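Local coordinates for protein methylxanthine N3-demethylase NdmB (Pseudomonas putida, PDB 6ICL) that removes the N3-methyl group of theobromine and related methylxanthines as formaldehyde, acting as a Rieske non-heme iron oxygenase in caffeine degradation, at residues Arg70-Ile75 and Ala98-Leu103; Arg221-Leu226 and Leu365-Glu370. All coordinates share one frame; numbering follows the deposited sequence.

Interaction 1. Residues Arg70-Ile75 and Ala98-Leu103; sequences RLNSKI and AGKDYL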
loop_
_atom_site.group_PDB
_atom_site.type_symbol
_atom_site.label_atom_id
_atom_site.label_comp_id
_atom_site.label_asym_id
_atom_site.label_seq_id
_atom_site.Cartn_x
_atom_site.Cartn_y
_atom_site.Cartn_z
ATOM N N ARG A 70 6.997 -3.726 -34.887
ATOM C CA ARG A 70 7.275 -2.994 -36.115
ATOM C C ARG A 70 8.470 -3.659 -36.770
ATOM O O ARG A 70 9.576 -3.634 -36.223
ATOM C CB ARG A 70 7.539 -1.513 -35.861
ATOM C CG ARG A 70 7.845 -0.769 -37.159
ATOM C CD ARG A 70 7.255 0.612 -37.140
ATOM N NE ARG A 70 7.645 1.313 -35.929
ATOM C CZ ARG A 70 7.102 2.447 -35.522
ATOM N NH1 ARG A 70 6.143 3.021 -36.231
ATOM N NH2 ARG A 70 7.530 3.010 -34.404
ATOM N N LEU A 71 8.226 -4.290 -37.922
ATOM C CA LEU A 71 9.232 -5.005 -38.692
ATOM C C LEU A 71 9.330 -4.327 -40.058
ATOM O O LEU A 71 8.329 -4.243 -40.778
ATOM C CB LEU A 71 8.857 -6.483 -38.853
ATOM C CG LEU A 71 8.617 -7.332 -37.596
ATOM C CD1 LEU A 71 8.379 -8.786 -37.974
ATOM C CD2 LEU A 71 9.777 -7.229 -36.621
ATOM N N ASN A 72 10.518 -3.817 -40.391
ATOM C CA ASN A 72 10.761 -3.174 -41.684
ATOM C C ASN A 72 9.746 -2.070 -41.932
ATOM O O ASN A 72 9.097 -2.018 -42.977
ATOM C CB ASN A 72 10.725 -4.198 -42.817
ATOM C CG ASN A 72 11.562 -5.426 -42.512
ATOM O OD1 ASN A 72 12.752 -5.307 -42.242
ATOM N ND2 ASN A 72 10.940 -6.605 -42.523
ATOM N N SER A 73 9.575 -1.211 -40.927
ATOM C CA SER A 73 8.715 -0.031 -40.950
ATOM C C SER A 73 7.220 -0.335 -40.977
ATOM O O SER A 73 6.417 0.602 -41.089
ATOM C CB SER A 73 9.054 0.884 -42.129
ATOM O OG SER A 73 10.418 1.239 -42.065
ATOM N N LYS A 74 6.800 -1.595 -40.872
ATOM C CA LYS A 74 5.376 -1.887 -40.758
ATOM C C LYS A 74 5.078 -2.650 -39.472
ATOM O O LYS A 74 5.726 -3.661 -39.162
ATOM C CB LYS A 74 4.837 -2.703 -41.943
ATOM C CG LYS A 74 3.435 -2.222 -42.468
ATOM C CD LYS A 74 2.319 -2.090 -41.368
ATOM C CE LYS A 74 1.799 -0.619 -41.089
ATOM N NZ LYS A 74 2.595 0.260 -40.095
ATOM N N ILE A 75 4.035 -2.205 -38.785
ATOM C CA ILE A 75 3.565 -2.870 -37.580
ATOM C C ILE A 75 2.759 -4.088 -37.972
ATOM O O ILE A 75 1.825 -4.008 -38.778
ATOM C CB ILE A 75 2.733 -1.911 -36.726
ATOM C CG1 ILE A 75 3.549 -0.662 -36.414
ATOM C CG2 ILE A 75 2.281 -2.600 -35.434
ATOM C CD1 ILE A 75 2.769 0.321 -35.568
ATOM N N ALA A 98 20.653 -9.265 -41.901
ATOM C CA ALA A 98 20.794 -8.978 -43.325
ATOM C C ALA A 98 19.755 -7.955 -43.774
ATOM O O ALA A 98 19.040 -8.152 -44.752
ATOM C CB ALA A 98 20.684 -10.263 -44.146
ATOM N N GLY A 99 19.616 -6.891 -42.986
ATOM C CA GLY A 99 18.664 -5.832 -43.244
ATOM C C GLY A 99 17.189 -6.182 -43.141
ATOM O O GLY A 99 16.361 -5.334 -43.486
ATOM N N LYS A 100 16.815 -7.387 -42.712
ATOM C CA LYS A 100 15.410 -7.729 -42.505
ATOM C C LYS A 100 15.121 -7.854 -41.010
ATOM O O LYS A 100 15.895 -8.469 -40.267
ATOM C CB LYS A 100 15.023 -9.040 -43.203
ATOM C CG LYS A 100 15.045 -9.002 -44.720
ATOM C CD LYS A 100 13.910 -8.163 -45.300
ATOM C CE LYS A 100 14.115 -7.928 -46.795
ATOM N NZ LYS A 100 13.445 -6.678 -47.240
ATOM N N ASP A 101 14.000 -7.276 -40.576
ATOM C CA ASP A 101 13.589 -7.349 -39.178
ATOM C C ASP A 101 12.806 -8.623 -38.882
ATOM O O ASP A 101 12.056 -9.131 -39.719
ATOM C CB ASP A 101 12.741 -6.138 -38.808
ATOM C CG ASP A 101 13.507 -4.851 -38.920
ATOM O OD1 ASP A 101 14.748 -4.913 -38.837
ATOM O OD2 ASP A 101 12.871 -3.784 -39.083
ATOM N N TYR A 102 12.963 -9.112 -37.657
ATOM C CA TYR A 102 12.267 -10.299 -37.194
ATOM C C TYR A 102 11.804 -10.076 -35.761
ATOM O O TYR A 102 12.371 -9.279 -35.008
ATOM C CB TYR A 102 13.157 -11.551 -37.276
ATOM C CG TYR A 102 13.620 -11.831 -38.692
ATOM C CD1 TYR A 102 12.834 -12.576 -39.567
ATOM C CD2 TYR A 102 14.828 -11.314 -39.167
ATOM C CE1 TYR A 102 13.243 -12.809 -40.879
ATOM C CE2 TYR A 102 15.249 -11.540 -40.483
ATOM C CZ TYR A 102 14.453 -12.290 -41.325
ATOM O OH TYR A 102 14.856 -12.512 -42.621
ATOM N N LEU A 103 10.775 -10.811 -35.399
ATOM C CA LEU A 103 10.295 -10.869 -34.026
ATOM C C LEU A 103 10.904 -12.107 -33.381
ATOM O O LEU A 103 10.602 -13.241 -33.775
ATOM C CB LEU A 103 8.775 -10.893 -33.995
ATOM C CG LEU A 103 8.109 -11.143 -32.641
ATOM C CD1 LEU A 103 8.405 -10.007 -31.691
ATOM C CD2 LEU A 103 6.625 -11.241 -32.915
HETATM O O HOH W 1 11.345 -9.855 -42.293
#
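Asn72 and Asp101 grip each other through two reciprocal bonds, each side chain reaching for the other residue's backbone N-H. Asn72 N gives its hydrogen to Asp101 OD2 at 2.7 Å, meeting the carboxylate on its anti side and 25° out of its plane. In return Asp101 N donates to Asn72 OD1 at 2.9 Å, tilted moderately from the carbonyl plane. The amide and carboxylate run past one another in opposite directions with their planes only 9° apart. For Asn72, a chi1 of -48° sets CG beside the backbone N and carries the amide to the strand across from it. The other end of that amide is held too: ND2 donates to Glu114 OE1 and to water 1, and that water passes a hydrogen on to Asp101 O. Asn72 sits in the type I' turn Leu71-Lys74, the tight hairpin joining strands 64-71 and 74-79, so the contact ties the hairpin tip of the six-stranded Rieske-domain sheet to strand 100-104, which runs directly into Cys105 of the [2Fe-2S] cluster pocket. Next to the polar pair, Leu71 CD2 lies 3.6 Å from Tyr102 C, while its CB packs 3.9 Å from Asp101 CB. Val94 also touches Leu71, and Ser96 touches Asp101.

Interaction 2. Residues Arg221-Leu226 and Leu365-Glu370; sequences RVDGEL and LTNVIE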
loop_
_atom_site.group_PDB
_atom_site.type_symbol
_atom_site.label_atom_id
_atom_site.label_comp_id
_atom_site.label_asym_id
_atom_site.label_seq_id
_atom_site.Cartn_x
_atom_site.Cartn_y
_atom_site.Cartn_z
ATOM N N ARG A 221 -28.711 3.290 -42.444
ATOM C CA ARG A 221 -27.550 2.433 -42.644
ATOM C C ARG A 221 -26.971 2.751 -44.018
ATOM O O ARG A 221 -27.644 2.550 -45.036
ATOM C CB ARG A 221 -27.931 0.957 -42.564
ATOM C CG ARG A 221 -28.607 0.509 -41.269
ATOM C CD ARG A 221 -28.719 -0.999 -41.312
ATOM N NE ARG A 221 -29.492 -1.587 -40.225
ATOM C CZ ARG A 221 -29.756 -2.889 -40.170
ATOM N NH1 ARG A 221 -29.317 -3.684 -41.139
ATOM N NH2 ARG A 221 -30.446 -3.401 -39.167
ATOM N N VAL A 222 -25.738 3.255 -44.052
ATOM C CA VAL A 222 -25.085 3.695 -45.278
ATOM C C VAL A 222 -23.645 3.184 -45.250
ATOM O O VAL A 222 -22.841 3.633 -44.422
ATOM C CB VAL A 222 -25.114 5.223 -45.418
ATOM C CG1 VAL A 222 -24.399 5.641 -46.681
ATOM C CG2 VAL A 222 -26.541 5.746 -45.378
ATOM N N ASP A 223 -23.322 2.245 -46.137
ATOM C CA ASP A 223 -21.945 1.796 -46.354
ATOM C C ASP A 223 -21.260 1.373 -45.046
ATOM O O ASP A 223 -20.154 1.818 -44.732
ATOM C CB ASP A 223 -21.128 2.893 -47.053
ATOM C CG ASP A 223 -21.728 3.328 -48.398
ATOM O OD1 ASP A 223 -22.239 2.465 -49.128
ATOM O OD2 ASP A 223 -21.667 4.534 -48.732
ATOM N N GLY A 224 -21.920 0.508 -44.279
ATOM C CA GLY A 224 -21.334 0.012 -43.042
ATOM C C GLY A 224 -21.420 0.946 -41.849
ATOM O O GLY A 224 -20.840 0.638 -40.798
ATOM N N GLU A 225 -22.129 2.068 -41.967
ATOM C CA GLU A 225 -22.229 3.075 -40.919
ATOM C C GLU A 225 -23.683 3.259 -40.502
ATOM O O GLU A 225 -24.583 3.237 -41.348
ATOM C CB GLU A 225 -21.686 4.428 -41.395
ATOM C CG GLU A 225 -20.319 4.382 -42.097
ATOM C CD GLU A 225 -19.796 5.778 -42.429
ATOM O OE1 GLU A 225 -20.520 6.775 -42.187
ATOM O OE2 GLU A 225 -18.654 5.881 -42.925
ATOM N N LEU A 226 -23.920 3.445 -39.205
ATOM C CA LEU A 226 -25.143 4.107 -38.758
ATOM C C LEU A 226 -24.976 5.610 -38.927
ATOM O O LEU A 226 -23.973 6.183 -38.485
ATOM C CB LEU A 226 -25.462 3.785 -37.300
ATOM C CG LEU A 226 -26.297 2.547 -36.998
ATOM C CD1 LEU A 226 -26.478 2.407 -35.501
ATOM C CD2 LEU A 226 -27.663 2.613 -37.716
ATOM N N LEU A 365 -23.290 -4.439 -45.961
ATOM C CA LEU A 365 -23.221 -3.537 -47.110
ATOM C C LEU A 365 -24.566 -2.994 -47.589
ATOM O O LEU A 365 -24.582 -2.000 -48.330
ATOM C CB LEU A 365 -22.533 -4.251 -48.272
ATOM C CG LEU A 365 -21.082 -4.634 -48.003
ATOM C CD1 LEU A 365 -20.618 -5.668 -49.020
ATOM C CD2 LEU A 365 -20.208 -3.385 -48.057
ATOM N N THR A 366 -25.687 -3.596 -47.201
ATOM C CA THR A 366 -26.991 -3.148 -47.703
ATOM C C THR A 366 -27.412 -1.839 -47.044
ATOM O O THR A 366 -27.646 -1.795 -45.830
ATOM C CB THR A 366 -28.058 -4.213 -47.452
ATOM O OG1 THR A 366 -27.761 -5.389 -48.218
ATOM C CG2 THR A 366 -29.435 -3.682 -47.819
ATOM N N ASN A 367 -27.544 -0.775 -47.837
ATOM C CA ASN A 367 -27.995 0.486 -47.280
ATOM C C ASN A 367 -29.489 0.436 -46.994
ATOM O O ASN A 367 -30.243 -0.303 -47.629
ATOM C CB ASN A 367 -27.660 1.640 -48.213
ATOM C CG ASN A 367 -26.176 1.857 -48.321
ATOM O OD1 ASN A 367 -25.392 1.064 -47.800
ATOM N ND2 ASN A 367 -25.777 2.919 -48.992
ATOM N N VAL A 368 -29.902 1.191 -45.982
ATOM C CA VAL A 368 -31.289 1.232 -45.548
ATOM C C VAL A 368 -31.577 2.662 -45.126
ATOM O O VAL A 368 -31.120 3.110 -44.071
ATOM C CB VAL A 368 -31.569 0.250 -44.393
ATOM C CG1 VAL A 368 -33.014 0.341 -43.960
ATOM C CG2 VAL A 368 -31.235 -1.186 -44.782
ATOM N N ILE A 369 -32.315 3.394 -45.953
ATOM C CA ILE A 369 -32.644 4.789 -45.698
ATOM C C ILE A 369 -34.053 4.839 -45.138
ATOM O O ILE A 369 -34.981 4.279 -45.738
ATOM C CB ILE A 369 -32.532 5.625 -46.984
ATOM C CG1 ILE A 369 -31.192 5.348 -47.668
ATOM C CG2 ILE A 369 -32.712 7.108 -46.690
ATOM C CD1 ILE A 369 -29.989 5.541 -46.757
ATOM N N GLU A 370 -34.225 5.505 -43.995
ATOM C CA GLU A 370 -35.524 5.513 -43.330
ATOM C C GLU A 370 -36.532 6.250 -44.208
ATOM O O GLU A 370 -36.512 7.483 -44.278
ATOM C CB GLU A 370 -35.426 6.144 -41.941
ATOM C CG GLU A 370 -36.510 5.642 -40.978
ATOM C CD GLU A 370 -36.415 6.220 -39.568
ATOM O OE1 GLU A 370 -37.438 6.194 -38.841
ATOM O OE2 GLU A 370 -35.327 6.692 -39.176
HETATM O O HOH W 2 -27.798 -3.455 -43.733
HETATM O O HOH W 3 -24.438 -0.303 -44.753
#
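Backbone bonds lead here: Arg221 N donates to Val368 O at 2.9 Å, and Val368 N returns one to Arg221 O at 2.8 Å. They form a single antiparallel bridge, a hydrogen-bonded pair. A third bond extends the grip: Asp223 N donates almost straight to Asn367 OD1 at 2.9 Å, but from above the amide carbonyl plane, 44° out of it. With CG turned opposite its carbonyl carbon (chi1 -67°), the Asn367 amide swings over to the turn, and its CA adds a C-H...O contact to Arg221 O at 3.1 Å. The type I' turn Val222-Glu225 links strands 219-222 and 225-230 as a hairpin; since 219-222 is an outermost strand, within this chain, of the catalytic-domain sheet, the C-terminal tail after helix 357-365 docks along that edge. An alanine in place of Asn367 would probably leave the turn N-H of Asp223 without its side-chain acceptor, losing the one direct side-chain hydrogen bond between tail and turn. Water 2 meets the edge of the Arg221 guanidinium in plane, joining NH1 to Thr366 O; the same group pairs with Glu348 and makes a cation-pi contact with Trp345. Farther along, Val222 CG2 packs against Ile369 CD1 at 3.7 Å, and Val222 CG1 lies 3.8 Å from Asn367 ND2.

The two contacts belong to different domains of one subunit, their centres 39 Å apart and their nearest atoms about 22 Å apart. Both use a type I' hairpin turn whose second residue offers its N-H to a side-chain oxygen on the partner segment. Interaction 1 answers with a side chain from the hairpin as well, whereas interaction 2 adds a backbone bridge. Only interaction 1 comes near a cofactor: the Leu103 side chain is about 10 Å from the [2Fe-2S] cluster. Interaction 2 is a surface contact away from the cluster and from the iron held by His197, His202 and Asp314.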